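Local coordinates for piwi domain-containing protein (Vanderwaltozyma polyspora, PDB 5THE) that probably binds RNA as the C-terminal lobe of a budding-yeast Argonaute, the part that carries the Piwi domain with its RNase H-like fold, at residues Glu6-Tyr11 / His434-Ile439; Pro382-Ala387 / Asp459-Thr464; Ile386-Arg391 / Val450-Trp455. All blocks are in the same frame, centred on the assembly; numbering follows the deposited sequence.

Contact 1 of 3, residues Glu6-Tyr11 / His434-Ile439; sequences ENRHDY and HFDFFI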
loop_
_atom_site.group_PDB
_atom_site.type_symbol
_atom_site.label_atom_id
_atom_site.label_comp_id
_atom_site.label_asym_id
_atom_site.label_seq_id
_atom_site.Cartn_x
_atom_site.Cartn_y
_atom_site.Cartn_z
ATOM N N GLU A 6 18.042 7.043 -17.032
ATOM C CA GLU A 6 18.973 5.920 -17.051
ATOM C C GLU A 6 18.836 5.117 -18.340
ATOM O O GLU A 6 17.727 4.872 -18.824
ATOM C CB GLU A 6 18.683 5.014 -15.841
ATOM C CG GLU A 6 19.804 4.089 -15.414
ATOM C CD GLU A 6 20.964 4.842 -14.766
ATOM O OE1 GLU A 6 20.750 5.957 -14.213
ATOM O OE2 GLU A 6 22.094 4.323 -14.824
ATOM N N ASN A 7 19.966 4.693 -18.894
ATOM C CA ASN A 7 19.946 3.699 -19.956
ATOM C C ASN A 7 20.118 2.313 -19.355
ATOM O O ASN A 7 20.565 2.166 -18.214
ATOM C CB ASN A 7 21.045 3.973 -20.980
ATOM C CG ASN A 7 20.810 5.268 -21.744
ATOM O OD1 ASN A 7 19.761 5.459 -22.351
ATOM N ND2 ASN A 7 21.777 6.157 -21.705
ATOM N N ARG A 8 19.751 1.291 -20.139
ATOM C CA ARG A 8 19.819 -0.088 -19.673
ATOM C C ARG A 8 21.247 -0.473 -19.301
ATOM O O ARG A 8 22.185 -0.203 -20.050
ATOM C CB ARG A 8 19.296 -1.025 -20.756
ATOM C CG ARG A 8 19.524 -2.491 -20.468
ATOM C CD ARG A 8 18.841 -3.411 -21.534
ATOM N NE ARG A 8 17.391 -3.193 -21.629
ATOM C CZ ARG A 8 16.515 -3.626 -20.722
ATOM N NH1 ARG A 8 16.948 -4.302 -19.664
ATOM N NH2 ARG A 8 15.209 -3.396 -20.876
ATOM N N HIS A 9 21.413 -1.108 -18.138
ATOM C CA HIS A 9 22.737 -1.595 -17.741
ATOM C C HIS A 9 23.034 -2.970 -18.336
ATOM O O HIS A 9 24.104 -3.206 -18.903
ATOM C CB HIS A 9 22.853 -1.692 -16.211
ATOM C CG HIS A 9 22.505 -0.437 -15.478
ATOM N ND1 HIS A 9 22.382 -0.397 -14.105
ATOM C CD2 HIS A 9 22.266 0.824 -15.914
ATOM C CE1 HIS A 9 22.078 0.832 -13.727
ATOM N NE2 HIS A 9 22.001 1.592 -14.805
ATOM N N ASP A 10 22.081 -3.872 -18.216
ATOM C CA ASP A 10 22.260 -5.288 -18.476
ATOM C C ASP A 10 20.866 -5.892 -18.611
ATOM O O ASP A 10 19.863 -5.167 -18.658
ATOM C CB ASP A 10 23.075 -5.930 -17.353
ATOM C CG ASP A 10 22.356 -5.884 -15.998
ATOM O OD1 ASP A 10 21.314 -5.211 -15.869
ATOM O OD2 ASP A 10 22.846 -6.535 -15.053
ATOM N N TYR A 11 20.806 -7.215 -18.656
ATOM C CA TYR A 11 19.570 -7.975 -18.629
ATOM C C TYR A 11 19.626 -8.921 -17.438
ATOM O O TYR A 11 20.703 -9.274 -16.960
ATOM C CB TYR A 11 19.372 -8.773 -19.934
ATOM C CG TYR A 11 19.148 -7.894 -21.139
ATOM C CD1 TYR A 11 17.876 -7.442 -21.462
ATOM C CD2 TYR A 11 20.211 -7.494 -21.941
ATOM C CE1 TYR A 11 17.665 -6.632 -22.558
ATOM C CE2 TYR A 11 20.006 -6.692 -23.044
ATOM C CZ TYR A 11 18.739 -6.272 -23.345
ATOM O OH TYR A 11 18.545 -5.465 -24.430
ATOM N N HIS A 434 16.523 1.576 -23.056
ATOM C CA HIS A 434 16.066 1.953 -21.731
ATOM C C HIS A 434 15.961 0.729 -20.826
ATOM O O HIS A 434 15.945 -0.416 -21.276
ATOM C CB HIS A 434 14.746 2.709 -21.827
ATOM C CG HIS A 434 14.910 4.093 -22.376
ATOM N ND1 HIS A 434 14.200 4.560 -23.463
ATOM C CD2 HIS A 434 15.728 5.105 -21.998
ATOM C CE1 HIS A 434 14.562 5.804 -23.719
ATOM N NE2 HIS A 434 15.488 6.160 -22.845
ATOM N N PHE A 435 15.913 0.997 -19.528
ATOM C CA PHE A 435 16.071 -0.020 -18.495
ATOM C C PHE A 435 14.679 -0.417 -18.000
ATOM O O PHE A 435 14.231 -0.013 -16.931
ATOM C CB PHE A 435 16.962 0.545 -17.373
ATOM C CG PHE A 435 17.525 -0.494 -16.430
ATOM C CD1 PHE A 435 17.132 -1.816 -16.500
ATOM C CD2 PHE A 435 18.459 -0.129 -15.468
ATOM C CE1 PHE A 435 17.650 -2.749 -15.627
ATOM C CE2 PHE A 435 18.987 -1.062 -14.596
ATOM C CZ PHE A 435 18.579 -2.370 -14.674
ATOM N N ASP A 436 13.980 -1.223 -18.799
ATOM C CA ASP A 436 12.634 -1.631 -18.428
ATOM C C ASP A 436 12.498 -3.153 -18.417
ATOM O O ASP A 436 13.301 -3.893 -18.999
ATOM C CB ASP A 436 11.571 -0.989 -19.345
ATOM C CG ASP A 436 11.569 -1.573 -20.757
ATOM O OD1 ASP A 436 12.653 -1.781 -21.335
ATOM O OD2 ASP A 436 10.470 -1.812 -21.295
ATOM N N PHE A 437 11.482 -3.612 -17.692
ATOM C CA PHE A 437 11.194 -5.036 -17.595
ATOM C C PHE A 437 9.755 -5.189 -17.131
ATOM O O PHE A 437 9.179 -4.283 -16.526
ATOM C CB PHE A 437 12.170 -5.767 -16.657
ATOM C CG PHE A 437 12.326 -5.133 -15.309
ATOM C CD1 PHE A 437 11.431 -5.410 -14.289
ATOM C CD2 PHE A 437 13.382 -4.274 -15.055
ATOM C CE1 PHE A 437 11.575 -4.833 -13.046
ATOM C CE2 PHE A 437 13.537 -3.686 -13.805
ATOM C CZ PHE A 437 12.628 -3.963 -12.799
ATOM N N PHE A 438 9.168 -6.329 -17.469
ATOM C CA PHE A 438 7.848 -6.700 -16.982
ATOM C C PHE A 438 8.007 -7.746 -15.896
ATOM O O PHE A 438 8.862 -8.631 -16.001
ATOM C CB PHE A 438 6.971 -7.294 -18.089
ATOM C CG PHE A 438 6.589 -6.333 -19.172
ATOM C CD1 PHE A 438 7.443 -6.094 -20.238
ATOM C CD2 PHE A 438 5.342 -5.717 -19.156
ATOM C CE1 PHE A 438 7.084 -5.234 -21.253
ATOM C CE2 PHE A 438 4.967 -4.855 -20.178
ATOM C CZ PHE A 438 5.833 -4.614 -21.227
ATOM N N ILE A 439 7.172 -7.664 -14.866
ATOM C CA ILE A 439 7.024 -8.773 -13.924
ATOM C C ILE A 439 5.539 -8.971 -13.672
ATOM O O ILE A 439 4.811 -8.012 -13.404
ATOM C CB ILE A 439 7.763 -8.556 -12.590
ATOM C CG1 ILE A 439 9.238 -8.216 -12.804
ATOM C CG2 ILE A 439 7.680 -9.811 -11.757
ATOM C CD1 ILE A 439 10.023 -7.940 -11.493
HETATM O O HOH W 1 15.442 3.727 -18.299
#
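The backbones of Arg8 and Phe435 approach to 3.9 Å between their CA atoms, where the irregular loop 6-11 runs beside segment 434-439. One water fills in for a direct bond, giving a hydrogen to Glu6 O and taking one from Phe435 N. The contact illustrates how an arginine side chain can help to fasten a loop to a sheet. Arg8 leaves the backbone with CG anti to its N and then bends at chi3 (-58°), which turns the guanidinium toward the strand. There NH2 donates to a lone pair of Asp436 O at 2.7 Å, nearly within the guanidinium plane. The same nitrogen forms a salt bridge with Asp436 OD1 at 3.1 Å, and it also reaches Ser431 O. On the loop side, NH1 bonds to Asp10 O at 3.2 Å; Phe435 CA lies over one face of the group and the Tyr11 ring atom CE1 over the other. A leucine in place of Arg8 would probably leave the Asp436 carboxylate without its charged mate and Asp10 O without this donor, setting the loop freer to move. Phe435 turns a ring edge, led by CE2, toward the face of His9, with centroids 4.7 Å apart and planes at 51°. That imidazole is held by both nitrogens: NE2 donates to Glu6 OE2 at 2.7 Å, and ND1 bonds to Ser463 O, an arrangement consistent with a positively charged ring. Around the contact, Asp436 OD2 bonds to His453 on strand 452-459, while Glu6 makes a backbone bond to Leu457 of that strand. Phe435 packs against Ser465 and Leu468 of helix 465-475, and the loop reaches the same helix through Asp10 OD1, bonded to Ser465 OG.

Contact 2 of 3, residues Pro382-Ala387 / Asp459-Thr464; sequences PVTCIA and DENQST
Thr384 and Asp459 lie across from each other as an antiparallel non-hydrogen-bonded pair in the RNase H-like sheet of the Piwi domain, their side chains side by side, and Asp459 also opens an Asx turn, its OD2 accepting from Asn461 N. The turn shows how one carboxylate oxygen can organise a change of chain direction: OD2 also takes the hydroxyl of Thr384, OG1 at 2.6 Å, and that of Ser463. Asn461 is the side chain to trace. Its CB sits 3.4 Å from Thr384 OG1, and CG, anti to the carbonyl carbon (chi1 -75°), carries the amide in between Thr384 and Pro382. OD1 rests against the proline ring, 3.2 Å from Pro382 CG, and is bonded to Lys338. ND2 donates almost straight to Thr384 OG1 at 2.9 Å, the oxygen lying in the amide plane, and makes a weak bond to Pro382 O. Thr384 OG1 thus receives from Asn461 while giving to Asp459. Glu460 clasps the strand twice: its N donates to Val383 O at 2.8 Å, and its OE2, which also pairs with Lys363, accepts from Val383 N at 2.7 Å on the anti side, 24° out of the carboxylate plane.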
loop_
_atom_site.group_PDB
_atom_site.type_symbol
_atom_site.label_atom_id
_atom_site.label_comp_id
_atom_site.label_asym_id
_atom_site.label_seq_id
_atom_site.Cartn_x
_atom_site.Cartn_y
_atom_site.Cartn_z
ATOM N N PRO A 382 22.634 8.151 -2.214
ATOM C CA PRO A 382 22.325 7.775 -3.607
ATOM C C PRO A 382 20.887 7.293 -3.775
ATOM O O PRO A 382 20.344 6.566 -2.939
ATOM C CB PRO A 382 23.327 6.650 -3.899
ATOM C CG PRO A 382 23.693 6.080 -2.529
ATOM C CD PRO A 382 23.617 7.248 -1.587
ATOM N N VAL A 383 20.285 7.675 -4.891
ATOM C CA VAL A 383 18.880 7.411 -5.163
ATOM C C VAL A 383 18.757 6.458 -6.350
ATOM O O VAL A 383 19.487 6.575 -7.339
ATOM C CB VAL A 383 18.134 8.730 -5.432
ATOM C CG1 VAL A 383 16.680 8.468 -5.795
ATOM C CG2 VAL A 383 18.243 9.660 -4.210
ATOM N N THR A 384 17.831 5.511 -6.250
ATOM C CA THR A 384 17.380 4.746 -7.406
ATOM C C THR A 384 15.911 5.079 -7.605
ATOM O O THR A 384 15.137 5.058 -6.642
ATOM C CB THR A 384 17.565 3.235 -7.212
ATOM O OG1 THR A 384 18.958 2.920 -7.072
ATOM C CG2 THR A 384 16.995 2.473 -8.430
ATOM N N CYS A 385 15.522 5.388 -8.836
ATOM C CA CYS A 385 14.120 5.637 -9.155
ATOM C C CYS A 385 13.573 4.549 -10.082
ATOM O O CYS A 385 14.174 4.234 -11.118
ATOM C CB CYS A 385 13.941 7.020 -9.790
ATOM S SG CYS A 385 12.271 7.296 -10.409
ATOM N N ILE A 386 12.422 3.989 -9.718
ATOM C CA ILE A 386 11.746 3.006 -10.554
ATOM C C ILE A 386 10.313 3.452 -10.788
ATOM O O ILE A 386 9.568 3.705 -9.836
ATOM C CB ILE A 386 11.765 1.597 -9.936
ATOM C CG1 ILE A 386 13.210 1.127 -9.765
ATOM C CG2 ILE A 386 10.964 0.628 -10.830
ATOM C CD1 ILE A 386 13.328 -0.270 -9.178
ATOM N N ALA A 387 9.923 3.536 -12.053
ATOM C CA ALA A 387 8.558 3.880 -12.404
ATOM C C ALA A 387 7.790 2.611 -12.743
ATOM O O ALA A 387 8.328 1.690 -13.365
ATOM C CB ALA A 387 8.531 4.864 -13.578
ATOM N N ASP A 459 19.520 5.751 -11.336
ATOM C CA ASP A 459 20.122 4.788 -10.429
ATOM C C ASP A 459 21.533 5.260 -10.091
ATOM O O ASP A 459 22.429 5.188 -10.933
ATOM C CB ASP A 459 20.122 3.387 -11.044
ATOM C CG ASP A 459 20.862 2.405 -10.223
ATOM O OD1 ASP A 459 21.619 1.600 -10.791
ATOM O OD2 ASP A 459 20.691 2.447 -8.998
ATOM N N GLU A 460 21.728 5.697 -8.850
ATOM C CA GLU A 460 23.065 5.953 -8.335
ATOM C C GLU A 460 23.564 4.802 -7.478
ATOM O O GLU A 460 24.527 4.964 -6.726
ATOM C CB GLU A 460 23.102 7.262 -7.544
ATOM C CG GLU A 460 22.150 8.301 -8.078
ATOM C CD GLU A 460 22.179 9.578 -7.262
ATOM O OE1 GLU A 460 23.039 10.440 -7.531
ATOM O OE2 GLU A 460 21.378 9.700 -6.320
ATOM N N ASN A 461 22.930 3.636 -7.572
ATOM C CA ASN A 461 23.255 2.545 -6.667
ATOM C C ASN A 461 23.829 1.333 -7.380
ATOM O O ASN A 461 23.896 0.264 -6.777
ATOM C CB ASN A 461 22.025 2.149 -5.846
ATOM C CG ASN A 461 21.721 3.153 -4.749
ATOM O OD1 ASN A 461 22.558 3.395 -3.886
ATOM N ND2 ASN A 461 20.533 3.745 -4.784
ATOM N N GLN A 462 24.263 1.477 -8.641
ATOM C CA GLN A 462 24.966 0.400 -9.353
ATOM C C GLN A 462 24.121 -0.871 -9.384
ATOM O O GLN A 462 24.599 -1.974 -9.091
ATOM C CB GLN A 462 26.338 0.103 -8.734
ATOM C CG GLN A 462 27.357 1.218 -8.837
ATOM C CD GLN A 462 27.223 2.248 -7.724
ATOM O OE1 GLN A 462 27.076 1.900 -6.542
ATOM N NE2 GLN A 462 27.265 3.527 -8.097
ATOM N N SER A 463 22.850 -0.706 -9.726
ATOM C CA SER A 463 21.888 -1.798 -9.653
ATOM C C SER A 463 21.903 -2.604 -10.942
ATOM O O SER A 463 21.879 -2.036 -12.035
ATOM C CB SER A 463 20.485 -1.258 -9.401
ATOM O OG SER A 463 20.484 -0.410 -8.272
ATOM N N THR A 464 21.918 -3.921 -10.807
ATOM C CA THR A 464 21.780 -4.818 -11.943
ATOM C C THR A 464 20.313 -5.179 -12.147
ATOM O O THR A 464 19.486 -5.038 -11.245
ATOM C CB THR A 464 22.571 -6.104 -11.724
ATOM O OG1 THR A 464 22.003 -6.802 -10.609
ATOM C CG2 THR A 464 24.050 -5.813 -11.475
#

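Contact 3 of 3, residues Ile386-Arg391 / Val450-Trp455; sequences IATVKR and VPCHYW. With nucleotides of chain B.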
loop_
_atom_site.group_PDB
_atom_site.type_symbol
_atom_site.label_atom_id
_atom_site.label_comp_id
_atom_site.label_asym_id
_atom_site.label_seq_id
_atom_site.Cartn_x
_atom_site.Cartn_y
_atom_site.Cartn_z
ATOM N N ILE A 386 12.422 3.989 -9.718
ATOM C CA ILE A 386 11.746 3.006 -10.554
ATOM C C ILE A 386 10.313 3.452 -10.788
ATOM O O ILE A 386 9.568 3.705 -9.836
ATOM C CB ILE A 386 11.765 1.597 -9.936
ATOM C CG1 ILE A 386 13.210 1.127 -9.765
ATOM C CG2 ILE A 386 10.964 0.628 -10.830
ATOM C CD1 ILE A 386 13.328 -0.270 -9.178
ATOM N N ALA A 387 9.923 3.536 -12.053
ATOM C CA ALA A 387 8.558 3.880 -12.404
ATOM C C ALA A 387 7.790 2.611 -12.743
ATOM O O ALA A 387 8.328 1.690 -13.365
ATOM C CB ALA A 387 8.531 4.864 -13.578
ATOM N N THR A 388 6.530 2.572 -12.335
ATOM C CA THR A 388 5.646 1.447 -12.593
ATOM C C THR A 388 4.452 1.898 -13.417
ATOM O O THR A 388 3.865 2.958 -13.160
ATOM C CB THR A 388 5.156 0.817 -11.278
ATOM O OG1 THR A 388 4.519 1.819 -10.473
ATOM C CG2 THR A 388 6.344 0.226 -10.500
ATOM N N VAL A 389 4.100 1.093 -14.417
ATOM C CA VAL A 389 2.863 1.264 -15.176
ATOM C C VAL A 389 2.130 -0.066 -15.083
ATOM O O VAL A 389 2.568 -1.065 -15.672
ATOM C CB VAL A 389 3.121 1.658 -16.639
ATOM C CG1 VAL A 389 1.819 1.691 -17.434
ATOM C CG2 VAL A 389 3.842 3.006 -16.718
ATOM N N LYS A 390 1.033 -0.104 -14.327
ATOM C CA LYS A 390 0.407 -1.400 -14.096
ATOM C C LYS A 390 -0.783 -1.677 -15.004
ATOM O O LYS A 390 -1.180 -2.839 -15.129
ATOM C CB LYS A 390 -0.001 -1.562 -12.624
ATOM C CG LYS A 390 -0.816 -0.453 -12.038
ATOM C CD LYS A 390 -1.182 -0.774 -10.587
ATOM C CE LYS A 390 -0.895 0.406 -9.696
ATOM N NZ LYS A 390 -1.346 1.680 -10.311
ATOM N N ARG A 391 -1.344 -0.665 -15.662
ATOM C CA ARG A 391 -2.367 -0.874 -16.682
ATOM C C ARG A 391 -1.696 -0.729 -18.040
ATOM O O ARG A 391 -1.264 0.363 -18.418
ATOM C CB ARG A 391 -3.532 0.101 -16.532
ATOM C CG ARG A 391 -4.490 -0.242 -15.404
ATOM C CD ARG A 391 -5.710 0.682 -15.429
ATOM N NE ARG A 391 -6.536 0.489 -16.623
ATOM C CZ ARG A 391 -7.592 -0.322 -16.690
ATOM N NH1 ARG A 391 -7.965 -1.024 -15.626
ATOM N NH2 ARG A 391 -8.278 -0.427 -17.821
ATOM N N VAL A 450 -2.489 -9.166 -15.620
ATOM C CA VAL A 450 -1.848 -8.039 -16.286
ATOM C C VAL A 450 -0.482 -7.851 -15.641
ATOM O O VAL A 450 -0.410 -7.574 -14.439
ATOM C CB VAL A 450 -2.679 -6.752 -16.166
ATOM C CG1 VAL A 450 -1.973 -5.598 -16.916
ATOM C CG2 VAL A 450 -4.108 -6.978 -16.659
ATOM N N PRO A 451 0.609 -7.964 -16.386
ATOM C CA PRO A 451 1.929 -7.755 -15.791
ATOM C C PRO A 451 2.157 -6.285 -15.462
ATOM O O PRO A 451 1.521 -5.387 -16.012
ATOM C CB PRO A 451 2.886 -8.241 -16.883
ATOM C CG PRO A 451 2.121 -8.003 -18.188
ATOM C CD PRO A 451 0.664 -8.181 -17.846
ATOM N N CYS A 452 3.064 -6.041 -14.519
ATOM C CA CYS A 452 3.484 -4.677 -14.236
ATOM C C CYS A 452 4.677 -4.339 -15.119
ATOM O O CYS A 452 5.586 -5.159 -15.298
ATOM C CB CYS A 452 3.856 -4.492 -12.767
ATOM S SG CYS A 452 4.256 -2.762 -12.359
ATOM N N HIS A 453 4.641 -3.147 -15.706
ATOM C CA HIS A 453 5.741 -2.638 -16.523
ATOM C C HIS A 453 6.576 -1.674 -15.678
ATOM O O HIS A 453 6.065 -0.654 -15.203
ATOM C CB HIS A 453 5.205 -1.950 -17.786
ATOM C CG HIS A 453 6.229 -1.819 -18.875
ATOM N ND1 HIS A 453 5.928 -1.345 -20.132
ATOM C CD2 HIS A 453 7.556 -2.102 -18.886
ATOM C CE1 HIS A 453 7.024 -1.342 -20.874
ATOM N NE2 HIS A 453 8.026 -1.793 -20.141
ATOM N N TYR A 454 7.848 -2.015 -15.476
ATOM C CA TYR A 454 8.758 -1.258 -14.637
ATOM C C TYR A 454 9.801 -0.567 -15.498
ATOM O O TYR A 454 10.284 -1.139 -16.480
ATOM C CB TYR A 454 9.507 -2.151 -13.650
ATOM C CG TYR A 454 8.692 -2.914 -12.650
ATOM C CD1 TYR A 454 8.136 -4.152 -12.970
ATOM C CD2 TYR A 454 8.528 -2.432 -11.356
ATOM C CE1 TYR A 454 7.413 -4.869 -12.029
ATOM C CE2 TYR A 454 7.806 -3.136 -10.413
ATOM C CZ TYR A 454 7.258 -4.359 -10.746
ATOM O OH TYR A 454 6.539 -5.071 -9.793
ATOM N N TRP A 455 10.193 0.631 -15.087
ATOM C CA TRP A 455 11.342 1.303 -15.673
ATOM C C TRP A 455 12.255 1.783 -14.557
ATOM O O TRP A 455 11.805 2.479 -13.649
ATOM C CB TRP A 455 10.911 2.488 -16.537
ATOM C CG TRP A 455 9.876 2.157 -17.584
ATOM C CD1 TRP A 455 8.556 1.804 -17.377
ATOM C CD2 TRP A 455 10.059 2.193 -18.993
ATOM N NE1 TRP A 455 7.920 1.607 -18.582
ATOM C CE2 TRP A 455 8.820 1.845 -19.591
ATOM C CE3 TRP A 455 11.148 2.490 -19.816
ATOM C CZ2 TRP A 455 8.650 1.777 -20.970
ATOM C CZ3 TRP A 455 10.975 2.422 -21.194
ATOM C CH2 TRP A 455 9.733 2.068 -21.757
ATOM P P A B 6 -5.013 -8.530 -12.304
ATOM O OP1 A B 6 -3.922 -8.931 -13.252
ATOM O OP2 A B 6 -5.008 -7.225 -11.611
ATOM O "O5'" A B 6 -6.418 -8.586 -13.034
ATOM C "C5'" A B 6 -6.718 -9.634 -13.925
ATOM C "C4'" A B 6 -8.181 -9.635 -14.235
ATOM O "O4'" A B 6 -8.925 -9.828 -13.006
ATOM C "C3'" A B 6 -8.739 -8.340 -14.807
ATOM O "O3'" A B 6 -8.524 -8.226 -16.206
ATOM C "C2'" A B 6 -10.204 -8.438 -14.436
ATOM O "O2'" A B 6 -10.841 -9.349 -15.323
ATOM C "C1'" A B 6 -10.115 -9.085 -13.046
ATOM N N9 A B 6 -10.024 -8.089 -11.965
ATOM C C8 A B 6 -8.885 -7.475 -11.504
ATOM N N7 A B 6 -9.082 -6.630 -10.523
ATOM C C5 A B 6 -10.451 -6.698 -10.329
ATOM C C6 A B 6 -11.282 -6.032 -9.424
ATOM N N6 A B 6 -10.816 -5.149 -8.534
ATOM N N1 A B 6 -12.605 -6.321 -9.479
ATOM C C2 A B 6 -13.040 -7.217 -10.387
ATOM N N3 A B 6 -12.349 -7.915 -11.294
ATOM C C4 A B 6 -11.049 -7.595 -11.203
#
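Thr388 and Tyr454 meet because a threonine chi1 of 56° sets OG1 between the backbone N and the carbonyl carbon, leaving CG2 anti to that carbon, just as Tyr454 CG is anti to its own (chi1 -61°), and the two side chains run alongside each other. Thr388 CG2 touches Tyr454 CD2 at 3.5 Å, approaching the ring obliquely, while OG1 bonds to Asp344. Ile386 CG2 comes to the ring edge, 3.9 Å from the same CD2, and Cys452 SG sits over one face of the tyrosine. The other side of the sheet carries Ala387, Val389, His453 and Trp455, where the indole NE1 lies 3.6 Å above the plane of the His453 ring, itself bonded through NE2 to Asp436. The backbones pair as an antiparallel ladder. Ala387 and Trp455 exchange two backbone bonds, Val389 N donates to His453 O at 2.7 Å, and His453 N returns a bond to Val389 O. Tyr454 CA makes a CH...O contact with Ala387 O at 3.2 Å. At the end of the pair, Val450 CG1 rests 3.4 Å from Lys390 O, and Val450 N donates to OP1 of A6 of chain B at 2.8 Å. Arg391 forms a salt bridge with another phosphate of the RNA. The arrangement is that of neighbouring strands in the RNase H-like Piwi fold, with flanking loop residues reaching the RNA phosphates.

Overall arrangement
Strand 452-459 ties the three contacts together. It lies between strands 435-440 and 383-389, antiparallel to both: contact 3 is its pairing with 383-389, contact 2 lies where 383-389 begins and 452-459 ends, at the turn into helix 465-475, and contact 1 is on the 435-440 side. The centres of contact 1 and contact 2 are about 11 Å apart. Contact 3 is centred about 12 Å from contact 1 and about 16 Å from contact 2. Along the chain come 6-11, then 382-391, 434-439, 450-455 and 459-464. A loop from the start of this chain is thus fastened to the Piwi sheet, while at contact 3 loop residues flanking the strands reach the RNA.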